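Local coordinates for protein phosphodiesterase (Salpingoeca rosetta, PDB 7CJ3) that is the transmembrane part of a rhodopsin-type membrane protein, a bacteriorhodopsin-like helical bundle that holds retinal, at residues Gly37-Phe42 against Val126-Tyr131; Ser60-Thr65 against Met256-Asp261; Ser149-Ser154 against Trp200-Lys205; Phe183-Ser188 against Leu238-Arg243. All blocks are in the same frame, centred on the assembly; numbering follows the deposited sequence.

Interaction 1: residues Gly37-Phe42 against Val126-Tyr131; sequences GSLIFF and VWLMRY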
# COMPACT_ATOMS: atom_id res chain seq x y z
N GLY B 37 24.26 -1.61 -9.42
CA GLY B 37 25.27 -1.93 -10.44
C GLY B 37 26.03 -3.19 -10.07
O GLY B 37 25.92 -4.23 -10.80
N SER B 38 26.75 -3.13 -8.95
CA SER B 38 27.74 -4.18 -8.60
C SER B 38 27.02 -5.49 -8.31
O SER B 38 27.54 -6.53 -8.73
CB SER B 38 28.60 -3.72 -7.48
OG SER B 38 28.15 -2.43 -7.06
N LEU B 39 25.82 -5.41 -7.70
CA LEU B 39 24.95 -6.60 -7.41
C LEU B 39 24.52 -7.30 -8.71
O LEU B 39 24.44 -8.55 -8.73
CB LEU B 39 23.76 -6.15 -6.56
CG LEU B 39 24.08 -5.85 -5.10
CD1 LEU B 39 22.81 -5.55 -4.32
CD2 LEU B 39 24.83 -7.01 -4.46
N ILE B 40 24.31 -6.54 -9.80
CA ILE B 40 23.99 -7.13 -11.13
C ILE B 40 25.24 -7.83 -11.70
O ILE B 40 25.11 -9.01 -12.16
CB ILE B 40 23.44 -6.06 -12.09
CG1 ILE B 40 21.99 -5.71 -11.68
CG2 ILE B 40 23.48 -6.53 -13.55
CD1 ILE B 40 21.42 -4.49 -12.36
N PHE B 41 26.37 -7.12 -11.69
CA PHE B 41 27.64 -7.54 -12.34
C PHE B 41 28.13 -8.83 -11.67
O PHE B 41 28.54 -9.76 -12.40
CB PHE B 41 28.66 -6.39 -12.33
CG PHE B 41 28.19 -5.11 -13.00
CD1 PHE B 41 28.75 -3.87 -12.72
CD2 PHE B 41 27.16 -5.15 -13.94
CE1 PHE B 41 28.29 -2.72 -13.35
CE2 PHE B 41 26.71 -4.00 -14.56
CZ PHE B 41 27.26 -2.79 -14.26
N PHE B 42 28.01 -8.94 -10.34
CA PHE B 42 28.54 -10.10 -9.57
C PHE B 42 27.47 -11.18 -9.32
O PHE B 42 27.78 -12.15 -8.67
CB PHE B 42 29.19 -9.61 -8.27
CG PHE B 42 30.48 -8.84 -8.47
CD1 PHE B 42 31.60 -9.47 -9.00
CD2 PHE B 42 30.59 -7.52 -8.06
CE1 PHE B 42 32.79 -8.77 -9.16
CE2 PHE B 42 31.78 -6.83 -8.19
CZ PHE B 42 32.88 -7.45 -8.75
N VAL B 126 21.07 -14.02 2.01
CA VAL B 126 21.23 -12.69 2.66
C VAL B 126 21.16 -11.64 1.55
O VAL B 126 22.12 -11.50 0.78
CB VAL B 126 22.58 -12.62 3.40
CG1 VAL B 126 22.70 -11.36 4.26
CG2 VAL B 126 22.81 -13.86 4.23
N TRP B 127 20.04 -10.93 1.46
CA TRP B 127 19.76 -9.95 0.39
C TRP B 127 20.50 -8.66 0.71
O TRP B 127 20.00 -7.88 1.60
CB TRP B 127 18.27 -9.71 0.27
CG TRP B 127 17.44 -10.91 -0.05
CD1 TRP B 127 16.32 -11.34 0.62
CD2 TRP B 127 17.58 -11.81 -1.17
NE1 TRP B 127 15.78 -12.43 0.00
CE2 TRP B 127 16.53 -12.75 -1.09
CE3 TRP B 127 18.48 -11.90 -2.24
CZ2 TRP B 127 16.37 -13.78 -2.02
CZ3 TRP B 127 18.32 -12.92 -3.15
CH2 TRP B 127 17.27 -13.84 -3.06
N LEU B 128 21.63 -8.42 0.01
CA LEU B 128 22.49 -7.22 0.22
C LEU B 128 21.75 -5.96 -0.24
O LEU B 128 22.03 -4.84 0.27
CB LEU B 128 23.77 -7.47 -0.57
CG LEU B 128 24.68 -8.56 0.02
CD1 LEU B 128 25.69 -9.07 -1.01
CD2 LEU B 128 25.39 -8.03 1.27
N MET B 129 20.79 -6.12 -1.14
CA MET B 129 19.94 -5.01 -1.66
C MET B 129 19.02 -4.49 -0.54
O MET B 129 18.96 -3.27 -0.36
CB MET B 129 19.13 -5.44 -2.89
CG MET B 129 18.34 -4.31 -3.51
SD MET B 129 19.32 -2.99 -4.25
CE MET B 129 19.53 -3.74 -5.87
N ARG B 130 18.37 -5.38 0.21
CA ARG B 130 17.56 -4.95 1.38
C ARG B 130 18.47 -4.20 2.37
O ARG B 130 18.12 -3.05 2.72
CB ARG B 130 16.81 -6.09 2.06
CG ARG B 130 15.81 -5.61 3.10
CD ARG B 130 14.77 -6.67 3.47
NE ARG B 130 15.40 -7.96 3.74
CZ ARG B 130 14.83 -9.15 3.52
NH1 ARG B 130 13.58 -9.24 3.08
NH2 ARG B 130 15.51 -10.25 3.78
N TYR B 131 19.62 -4.79 2.73
CA TYR B 131 20.60 -4.13 3.64
C TYR B 131 21.03 -2.77 3.04
O TYR B 131 21.01 -1.77 3.79
CB TYR B 131 21.77 -5.07 3.94
CG TYR B 131 21.50 -6.09 5.02
CD1 TYR B 131 21.45 -5.71 6.37
CD2 TYR B 131 21.33 -7.43 4.72
CE1 TYR B 131 21.21 -6.63 7.38
CE2 TYR B 131 21.11 -8.37 5.72
CZ TYR B 131 21.04 -7.98 7.05
OH TYR B 131 20.83 -8.91 8.04

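Interaction 2: residues Ser60-Thr65 against Met256-Asp261; sequences SFYGAT and MNCVAD. With OLC ((2R)-2,3-dihydroxypropyl (9Z)-octadec-9-enoate), chain L; OLC ((2R)-2,3-dihydroxypropyl (9Z)-octadec-9-enoate), chain D.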
# COMPACT_ATOMS: atom_id res chain seq x y z
N SER B 60 6.50 -12.59 -5.59
CA SER B 60 5.18 -11.99 -5.27
C SER B 60 5.34 -10.98 -4.15
O SER B 60 4.78 -9.90 -4.27
CB SER B 60 4.22 -13.06 -4.86
OG SER B 60 3.86 -13.89 -5.96
N PHE B 61 6.06 -11.37 -3.09
CA PHE B 61 6.27 -10.54 -1.88
C PHE B 61 6.95 -9.22 -2.28
O PHE B 61 6.40 -8.15 -1.99
CB PHE B 61 7.09 -11.32 -0.86
CG PHE B 61 6.43 -12.54 -0.26
CD1 PHE B 61 5.10 -12.85 -0.52
CD2 PHE B 61 7.14 -13.35 0.61
CE1 PHE B 61 4.52 -13.99 0.03
CE2 PHE B 61 6.56 -14.47 1.17
CZ PHE B 61 5.25 -14.79 0.88
N TYR B 62 8.08 -9.32 -2.99
CA TYR B 62 8.90 -8.17 -3.45
C TYR B 62 8.06 -7.34 -4.44
O TYR B 62 7.92 -6.11 -4.21
CB TYR B 62 10.27 -8.66 -3.93
CG TYR B 62 11.00 -9.55 -2.94
CD1 TYR B 62 10.90 -9.37 -1.56
CD2 TYR B 62 11.79 -10.61 -3.38
CE1 TYR B 62 11.54 -10.21 -0.67
CE2 TYR B 62 12.44 -11.47 -2.50
CZ TYR B 62 12.31 -11.27 -1.13
OH TYR B 62 12.95 -12.13 -0.26
N GLY B 63 7.47 -7.98 -5.45
CA GLY B 63 6.58 -7.30 -6.40
C GLY B 63 5.55 -6.48 -5.66
O GLY B 63 5.50 -5.26 -5.87
N ALA B 64 4.81 -7.12 -4.76
CA ALA B 64 3.68 -6.51 -4.03
C ALA B 64 4.19 -5.34 -3.20
O ALA B 64 3.54 -4.26 -3.21
CB ALA B 64 3.03 -7.53 -3.14
N THR B 65 5.30 -5.53 -2.49
CA THR B 65 5.89 -4.49 -1.63
C THR B 65 6.23 -3.30 -2.51
O THR B 65 6.02 -2.11 -2.07
CB THR B 65 7.13 -5.02 -0.91
OG1 THR B 65 6.77 -6.26 -0.33
CG2 THR B 65 7.62 -4.09 0.18
N MET B 256 7.18 -11.13 6.80
CA MET B 256 7.14 -10.22 7.96
C MET B 256 8.03 -9.01 7.66
O MET B 256 7.62 -7.88 7.98
CB MET B 256 7.58 -10.94 9.24
CG MET B 256 6.61 -12.05 9.64
SD MET B 256 7.13 -13.10 11.05
CE MET B 256 7.60 -11.88 12.28
N ASN B 257 9.18 -9.22 6.99
CA ASN B 257 10.14 -8.13 6.69
C ASN B 257 9.49 -7.10 5.77
O ASN B 257 9.57 -5.89 6.10
CB ASN B 257 11.43 -8.68 6.10
CG ASN B 257 12.39 -9.19 7.15
OD1 ASN B 257 12.60 -8.54 8.18
ND2 ASN B 257 13.00 -10.32 6.88
N CYS B 258 8.85 -7.57 4.70
CA CYS B 258 8.15 -6.75 3.67
C CYS B 258 7.07 -5.88 4.33
O CYS B 258 7.07 -4.64 4.06
CB CYS B 258 7.50 -7.63 2.61
SG CYS B 258 8.73 -8.56 1.66
N VAL B 259 6.24 -6.50 5.18
CA VAL B 259 5.14 -5.82 5.92
C VAL B 259 5.73 -4.78 6.88
O VAL B 259 5.21 -3.65 6.92
CB VAL B 259 4.23 -6.84 6.64
CG1 VAL B 259 3.06 -6.16 7.37
CG2 VAL B 259 3.69 -7.90 5.68
N ALA B 260 6.77 -5.14 7.63
CA ALA B 260 7.54 -4.28 8.57
C ALA B 260 8.15 -3.09 7.82
O ALA B 260 7.95 -1.92 8.26
CB ALA B 260 8.64 -5.08 9.21
N ASP B 261 8.89 -3.37 6.75
CA ASP B 261 9.57 -2.31 5.97
C ASP B 261 8.53 -1.25 5.59
O ASP B 261 8.71 -0.08 5.94
CB ASP B 261 10.25 -2.87 4.73
CG ASP B 261 11.39 -1.99 4.24
OD1 ASP B 261 11.50 -0.84 4.71
OD2 ASP B 261 12.19 -2.47 3.42
C18 OLC L . 1.32 -3.16 2.63
C10 OLC L . 3.68 -10.36 2.53
C9 OLC L . 2.69 -10.91 3.25
C17 OLC L . 2.53 -3.70 1.87
C11 OLC L . 3.49 -9.57 1.26
C8 OLC L . 1.26 -10.71 2.78
C24 OLC L . 1.78 -22.26 0.12
C16 OLC L . 2.02 -4.57 0.78
C12 OLC L . 4.28 -8.33 1.48
C7 OLC L . 0.31 -11.25 3.80
C15 OLC L . 1.44 -5.84 1.40
C13 OLC L . 3.57 -7.11 0.99
C6 OLC L . 0.59 -12.72 4.06
C14 OLC L . 2.47 -6.82 1.97
C5 OLC L . 0.46 -13.66 2.88
C4 OLC L . 1.70 -14.51 2.86
C3 OLC L . 1.54 -15.63 1.84
C2 OLC L . 0.53 -16.68 2.26
C21 OLC L . 1.12 -20.49 1.64
C1 OLC L . 1.22 -18.01 2.16
C22 OLC L . 1.39 -20.77 0.18
O19 OLC L . 2.42 -18.06 2.43
O25 OLC L . 2.58 -22.58 -1.04
O23 OLC L . 0.23 -20.38 -0.65
O20 OLC L . 0.48 -19.21 1.75
C18 OLC D . -0.35 -2.39 -3.49
C10 OLC D . 2.74 -8.84 -7.84
C9 OLC D . 3.58 -8.64 -8.87
C17 OLC D . -0.57 -3.85 -3.17
C11 OLC D . 1.50 -8.01 -7.55
C8 OLC D . 4.72 -9.63 -9.00
C16 OLC D . -0.10 -4.75 -4.29
C12 OLC D . 0.43 -8.82 -6.79
C7 OLC D . 4.18 -11.07 -9.21
C15 OLC D . -0.95 -6.01 -4.43
C13 OLC D . -0.05 -8.15 -5.51
C6 OLC D . 5.14 -12.03 -9.95
C14 OLC D . -0.65 -6.77 -5.70
C5 OLC D . 4.97 -13.53 -9.64

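Interaction 3: residues Ser149-Ser154 against Trp200-Lys205; sequences SRADRS and WGMFGK. With OLC ((2R)-2,3-dihydroxypropyl (9Z)-octadec-9-enoate), chain N.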
# COMPACT_ATOMS: atom_id res chain seq x y z
N SER B 149 11.91 17.30 15.57
CA SER B 149 12.13 17.52 17.02
C SER B 149 13.15 18.65 17.31
O SER B 149 13.47 18.84 18.50
CB SER B 149 12.53 16.20 17.66
OG SER B 149 13.80 15.72 17.20
N ARG B 150 13.64 19.35 16.28
CA ARG B 150 14.65 20.44 16.39
C ARG B 150 15.76 20.01 17.34
O ARG B 150 16.07 20.76 18.27
CB ARG B 150 13.98 21.73 16.88
CG ARG B 150 12.74 22.15 16.11
CD ARG B 150 12.97 22.81 14.77
NE ARG B 150 11.72 23.38 14.36
CZ ARG B 150 11.56 24.24 13.36
NH1 ARG B 150 12.59 24.59 12.61
NH2 ARG B 150 10.36 24.71 13.05
N ALA B 151 16.34 18.83 17.14
CA ALA B 151 17.38 18.23 18.02
C ALA B 151 18.75 18.81 17.69
O ALA B 151 18.88 19.43 16.59
CB ALA B 151 17.40 16.74 17.84
N ASP B 152 19.73 18.60 18.58
CA ASP B 152 21.15 18.97 18.33
C ASP B 152 21.66 18.08 17.18
O ASP B 152 21.40 16.86 17.20
CB ASP B 152 21.98 18.95 19.62
CG ASP B 152 22.15 20.31 20.31
OD1 ASP B 152 21.26 21.19 20.14
OD2 ASP B 152 23.16 20.49 21.03
N ARG B 153 22.33 18.69 16.21
CA ARG B 153 22.78 18.05 14.94
C ARG B 153 23.77 16.91 15.24
O ARG B 153 23.71 15.87 14.54
CB ARG B 153 23.33 19.11 13.98
CG ARG B 153 22.28 20.02 13.34
CD ARG B 153 21.45 20.95 14.23
NE ARG B 153 22.24 21.90 15.01
CZ ARG B 153 21.75 22.85 15.80
NH1 ARG B 153 20.44 23.03 15.90
NH2 ARG B 153 22.57 23.65 16.46
N SER B 154 24.60 17.05 16.28
CA SER B 154 25.61 16.03 16.70
C SER B 154 24.93 14.79 17.29
O SER B 154 25.49 13.69 17.15
CB SER B 154 26.57 16.61 17.70
OG SER B 154 26.00 16.59 19.00
N TRP B 200 14.01 8.27 21.30
CA TRP B 200 12.91 8.50 22.27
C TRP B 200 13.21 9.80 23.03
O TRP B 200 12.31 10.67 23.10
CB TRP B 200 12.73 7.26 23.17
CG TRP B 200 11.49 7.30 24.02
CD1 TRP B 200 11.34 7.88 25.24
CD2 TRP B 200 10.20 6.74 23.69
NE1 TRP B 200 10.06 7.73 25.69
CE2 TRP B 200 9.33 7.05 24.75
CE3 TRP B 200 9.69 6.03 22.60
CZ2 TRP B 200 7.99 6.68 24.76
CZ3 TRP B 200 8.36 5.65 22.61
CH2 TRP B 200 7.53 5.98 23.68
N GLY B 201 14.46 9.99 23.45
CA GLY B 201 14.95 11.19 24.17
C GLY B 201 14.65 12.49 23.44
O GLY B 201 14.04 13.39 24.05
N MET B 202 15.08 12.61 22.18
CA MET B 202 15.10 13.90 21.44
C MET B 202 13.67 14.33 21.11
O MET B 202 13.40 15.55 21.14
CB MET B 202 15.97 13.83 20.18
CG MET B 202 15.44 12.93 19.09
SD MET B 202 16.35 13.14 17.51
CE MET B 202 17.94 12.44 17.94
N PHE B 203 12.77 13.38 20.84
CA PHE B 203 11.31 13.63 20.72
C PHE B 203 10.74 14.14 22.05
O PHE B 203 9.86 15.01 22.00
CB PHE B 203 10.56 12.37 20.33
CG PHE B 203 10.55 12.14 18.85
CD1 PHE B 203 9.78 12.93 18.02
CD2 PHE B 203 11.32 11.13 18.28
CE1 PHE B 203 9.75 12.70 16.66
CE2 PHE B 203 11.31 10.92 16.91
CZ PHE B 203 10.51 11.70 16.11
N GLY B 204 11.22 13.59 23.18
CA GLY B 204 10.85 14.00 24.54
C GLY B 204 11.29 15.43 24.85
O GLY B 204 10.44 16.23 25.32
N LYS B 205 12.57 15.74 24.62
CA LYS B 205 13.10 17.11 24.83
C LYS B 205 12.13 18.11 24.17
O LYS B 205 11.75 19.12 24.84
CB LYS B 205 14.54 17.20 24.32
CG LYS B 205 15.56 16.50 25.19
CD LYS B 205 16.85 16.16 24.47
CE LYS B 205 17.76 15.28 25.31
NZ LYS B 205 19.07 15.02 24.68
C18 OLC N . 13.24 -5.61 21.17
C10 OLC N . 11.75 3.70 24.79
C9 OLC N . 11.34 4.43 25.85
C17 OLC N . 13.03 -4.58 22.27
C11 OLC N . 12.82 2.65 24.79
C8 OLC N . 11.86 4.36 27.25
C24 OLC N . 9.69 13.99 29.64
C16 OLC N . 13.27 -3.11 21.89
C12 OLC N . 12.57 1.63 23.70
C7 OLC N . 11.57 5.66 27.99
C15 OLC N . 13.48 -2.20 23.12
C13 OLC N . 13.09 0.21 24.10
C6 OLC N . 12.64 5.99 29.03
C14 OLC N . 12.89 -0.80 22.92
C5 OLC N . 13.95 6.64 28.52
C4 OLC N . 13.92 8.13 28.04
C3 OLC N . 12.70 8.98 28.45
C2 OLC N . 12.45 10.27 27.64
C21 OLC N . 9.12 12.50 27.62
C1 OLC N . 10.96 10.68 27.72
C22 OLC N . 8.63 13.61 28.59
O19 OLC N . 10.09 9.81 27.81
O25 OLC N . 9.29 15.21 30.24
O23 OLC N . 8.20 14.81 27.89
O20 OLC N . 10.51 12.09 27.73

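Interaction 4: residues Phe183-Ser188 against Leu238-Arg243; sequences FVFAGS and LVEFLR. With RET (retinal), chain K.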
# COMPACT_ATOMS: atom_id res chain seq x y z
N PHE B 183 28.53 -12.49 18.81
CA PHE B 183 29.05 -11.23 19.42
C PHE B 183 28.58 -10.04 18.58
O PHE B 183 28.06 -9.06 19.16
CB PHE B 183 30.57 -11.30 19.59
N VAL B 184 28.73 -10.16 17.25
CA VAL B 184 28.45 -9.06 16.28
C VAL B 184 26.94 -8.78 16.27
O VAL B 184 26.57 -7.59 16.37
CB VAL B 184 29.03 -9.38 14.88
CG1 VAL B 184 28.66 -8.36 13.83
CG2 VAL B 184 30.55 -9.52 14.94
N PHE B 185 26.10 -9.82 16.26
CA PHE B 185 24.62 -9.69 16.37
C PHE B 185 24.19 -9.01 17.68
O PHE B 185 23.40 -8.05 17.64
CB PHE B 185 23.95 -11.05 16.27
CG PHE B 185 22.48 -10.96 15.94
CD1 PHE B 185 21.54 -10.88 16.96
CD2 PHE B 185 22.04 -10.92 14.63
CE1 PHE B 185 20.19 -10.80 16.66
CE2 PHE B 185 20.69 -10.85 14.34
CZ PHE B 185 19.76 -10.77 15.35
N ALA B 186 24.73 -9.47 18.82
CA ALA B 186 24.46 -8.96 20.19
C ALA B 186 24.88 -7.49 20.30
O ALA B 186 24.12 -6.72 20.91
CB ALA B 186 25.17 -9.81 21.21
N GLY B 187 26.07 -7.14 19.79
CA GLY B 187 26.57 -5.75 19.75
C GLY B 187 25.67 -4.87 18.91
O GLY B 187 25.38 -3.72 19.33
N SER B 188 25.24 -5.38 17.74
CA SER B 188 24.22 -4.78 16.83
C SER B 188 22.93 -4.49 17.61
O SER B 188 22.57 -3.29 17.80
CB SER B 188 23.93 -5.69 15.66
OG SER B 188 24.80 -5.44 14.55
N LEU B 238 13.65 -9.02 15.52
CA LEU B 238 12.81 -10.17 15.95
C LEU B 238 12.76 -11.21 14.83
O LEU B 238 13.03 -12.37 15.12
CB LEU B 238 11.41 -9.68 16.34
CG LEU B 238 10.49 -10.72 17.01
CD1 LEU B 238 11.21 -11.52 18.09
CD2 LEU B 238 9.28 -10.06 17.64
N VAL B 239 12.50 -10.82 13.59
CA VAL B 239 12.46 -11.79 12.46
C VAL B 239 13.81 -12.50 12.35
O VAL B 239 13.82 -13.75 12.23
CB VAL B 239 12.10 -11.11 11.13
CG1 VAL B 239 12.21 -12.11 9.98
CG2 VAL B 239 10.71 -10.51 11.21
N GLU B 240 14.90 -11.75 12.40
CA GLU B 240 16.27 -12.31 12.22
C GLU B 240 16.54 -13.34 13.34
O GLU B 240 16.93 -14.48 13.01
CB GLU B 240 17.29 -11.17 12.14
CG GLU B 240 18.33 -11.36 11.02
CD GLU B 240 17.93 -12.18 9.79
OE1 GLU B 240 18.14 -13.42 9.77
OE2 GLU B 240 17.37 -11.58 8.84
N PHE B 241 16.29 -12.99 14.59
CA PHE B 241 16.46 -13.88 15.77
C PHE B 241 15.72 -15.21 15.58
O PHE B 241 16.35 -16.26 15.72
CB PHE B 241 15.93 -13.24 17.05
CG PHE B 241 16.17 -14.10 18.25
CD1 PHE B 241 17.46 -14.24 18.76
CD2 PHE B 241 15.14 -14.81 18.85
CE1 PHE B 241 17.69 -15.03 19.88
CE2 PHE B 241 15.38 -15.63 19.94
CZ PHE B 241 16.66 -15.73 20.45
N LEU B 242 14.42 -15.14 15.29
CA LEU B 242 13.50 -16.29 15.18
C LEU B 242 13.85 -17.18 13.98
O LEU B 242 13.62 -18.40 14.07
CB LEU B 242 12.07 -15.77 15.03
CG LEU B 242 11.45 -15.24 16.32
CD1 LEU B 242 10.15 -14.48 16.04
CD2 LEU B 242 11.20 -16.38 17.29
N ARG B 243 14.33 -16.59 12.87
CA ARG B 243 14.64 -17.38 11.66
C ARG B 243 16.00 -18.07 11.83
O ARG B 243 16.10 -19.29 11.53
CB ARG B 243 14.59 -16.48 10.43
CG ARG B 243 14.76 -17.26 9.13
CD ARG B 243 14.51 -16.41 7.91
NE ARG B 243 15.21 -15.13 7.90
CZ ARG B 243 14.85 -14.06 7.18
NH1 ARG B 243 13.79 -14.08 6.39
NH2 ARG B 243 15.57 -12.95 7.29
C1 RET K . 19.18 -6.25 12.06
C2 RET K . 20.34 -7.15 12.48
C3 RET K . 20.18 -7.76 13.81
C4 RET K . 19.97 -6.70 14.87
C5 RET K . 19.17 -5.50 14.43
C6 RET K . 18.69 -5.33 13.18
C7 RET K . 17.74 -4.24 12.92
C8 RET K . 17.23 -3.79 11.71
C9 RET K . 16.50 -2.60 11.45
C10 RET K . 16.07 -2.22 10.15
C11 RET K . 15.20 -1.19 9.78
C12 RET K . 14.67 -0.88 8.53
C13 RET K . 13.84 0.20 8.20
C14 RET K . 13.48 0.43 6.88
C15 RET K . 13.10 1.72 6.31
C16 RET K . 19.74 -5.42 10.89
C17 RET K . 18.05 -7.14 11.54
C18 RET K . 18.99 -4.52 15.57
C19 RET K . 16.12 -1.67 12.57
C20 RET K . 13.34 1.07 9.31

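Interaction 1: residues Gly37-Phe42 against Val126-Tyr131
Leu-39 reaches across to Leu-128 and Met-129 where two helices of this bacteriorhodopsin-like bundle meet near their ends: the last turn of helix 17-41 and the first turn of helix 128-149, which starts after Trp-127 at its N-cap. Start at Leu-39 CB, which points at the other segment. CG turns to lie anti to the carbonyl carbon (chi1 -75°), and from there the branch forks around the opening of helix 128-149. One methyl, CD2, comes against the root of Leu-128, 4.1 Å from its CB, and also brushes the CD1 methyl of that residue. The other, CD1, settles beside the backbone at Met-129, with Leu-39 CD1 3.8 Å from Met-129 N and 3.9 Å from Met-129 CB. The backbones stay well apart, Leu-39 CA to Met-129 CA being 7.8 Å, and the leucine fills the gap by apolar packing, with no hydrogen bond between the segments. The backbone of Leu-39 is bonded to Tyr-115, whose loop also touches Leu-128. Leu-128 touches a bound monoolein as well, and Tyr-131, one turn on, belongs to the retinal pocket. Met-129 bends round toward helix 17-41, where it also touches Trp-32 and Met-36. Its CG lies anti to the backbone N (chi1 -176°), and two further bends fold the chain so that Met-129 CE ends 4.1 Å from Leu-39 CD1.

Interaction 2: residues Ser60-Thr65 against Met256-Asp261
A nearly parallel helix pair at the subunit interface brings Cys-258 against Phe-61, Tyr-62 and Thr-65. The axes of the two short segments run 9° apart and come within 10.1 Å, and Cys-258 fills the space between them. Its SG lies beside the edge of the Tyr-62 ring, near the ring plane and 4.0 Å from Tyr-62 CD1, a sulfur-aromatic contact. Phe-61 meets the same sulfur with its CB, 4.1 Å from Cys-258 SG. Thr-65 completes the contact, with OG1 next to Cys-258 CB. That hydroxyl stands anti to the carbonyl carbon (chi1 -49°) and donates back within its own helix to Phe-61 O from above the carbonyl plane, sharing this oxygen with Thr-65 N. The Tyr-62 hydroxyl is bonded to Glu-254. One of the two bound monooleins lies along the groove, its C12 3.5 Å from Cys-258 CB and its C10 over one face of the Phe-61 ring, while Ala-64 meets Ala-64 of the second subunit. One turn beyond Cys-258, Asp-261 belongs to the retinal pocket and is bonded to Lys-265. The pairing is consistent with the first and seventh helices of the bacteriorhodopsin-like fold, helix 58-81 coming first after the extra helix 17-41.

Interaction 3: residues Ser149-Ser154 against Trp200-Lys205
Ser-149 and Met-202 meet through matching first torsions: Ser-149 OG (chi1 66°) and Met-202 CG (chi1 67°) each sit in the crowded position between backbone N and carbonyl carbon. The methionine then runs extended and bends at its last torsion. Ser-149 OG comes to rest 3.6 Å from Met-202 SD, alongside the thioether, and its hydrogen bond goes elsewhere, to Cys-145 O in its own helix. Behind the hydroxyl, Ser-149 CB lies 3.6 Å from Met-202 O and 4.3 Å from Phe-203 CD1, which it approaches obliquely. Ala-151 also packs on the sulfur, its CB 3.8 Å from Met-202 SD and near Met-202 CB. The contact is packing throughout, with no hydrogen bond between the segments. Phe-203 continues it toward helix 219-233, touching Leu-222 and Leu-225. Just before them in the same helix, Trp-200 carries a bound monoolein: C9 of the chain lies over one face of the indole, and Trp-200 NE1 donates to the ester carbonyl oxygen O19 at 3.0 Å through a bond well off straight (135°). Arg-226 makes a cation-pi contact with the same tryptophan. Between Ser-149 and Ala-151 the chain leaves helix 128-149 at Arg-150, whose positive phi and two bonds back into the last turn make a Schellman motif; this helix-ending turn, leading into helix 153-173, leans on helix 178-207 of the bundle.

Interaction 4: residues Phe183-Ser188 against Leu238-Arg243
One aromatic ring, that of Phe-185, spans almost the whole gap between two helices whose nearest CA atoms, Phe-185 and Phe-241, are 9.2 Å apart. With CG anti to the backbone N (chi1 -162°), the ring is thrown out toward the other helix, and its far end arrives at the base of Glu-240. Phe-185 CE2 lies 4.1 Å from Glu-240 CB, which sits at the ring edge near its plane, and Glu-240 CG comes as close to the same carbon. Phe-185 CZ is 4.2 Å from Phe-241 N, so the ring also touches the backbone, while the Phe-241 side chain stands on the surface. Of the glutamate, the ring meets the aliphatic stem. The acid end leads away, because the chain bends at chi2, and the carboxylate plane stands 77° to the ring. It turns toward Arg-243, one turn on in the same helix, making a salt bridge of 2.7 Å between Arg-243 NH2 and Glu-240 OE2. The oxygen is met on its syn side and the bond lies near the guanidinium plane. Val-239 CG1 covers one face of that guanidinium, and Arg-243 NH1 pairs with Glu-254. This network should hold the carboxylate turned from the ring.

One face of Phe-185 lies against the cyclic end of retinal, with C4 over the ring face and C3 the nearest atom, so the residue belongs to the retinal pocket. It is carried by helix 178-207, touches Ser-173 of helix 153-173, and joins them to helix 235-245, itself packed on helix 250-277 through Val-239 and Arg-243.

In the fold
Along the chain, interaction 1 closes before interactions 3 and 4 open. The segments of interactions 3 and 4 alternate, sharing helix 178-207, and both contacts are nested inside the loop closed by interaction 2, whose segments also alternate with those of interaction 1. Interactions 1, 2 and 4 form one neighbourhood, with centres 17 to 21 Å apart. Interaction 2 touches both others, and Glu-254 of helix 250-277 ties the three together, pairing with Tyr-62, Arg-130 and Arg-243. Interaction 3 stands apart: its centre is 34 Å from that of interaction 1, with the chain's centre between them. Tyr-131, Asp-261 and Phe-185 line the retinal pocket, so segments of three of the four contacts contribute to it.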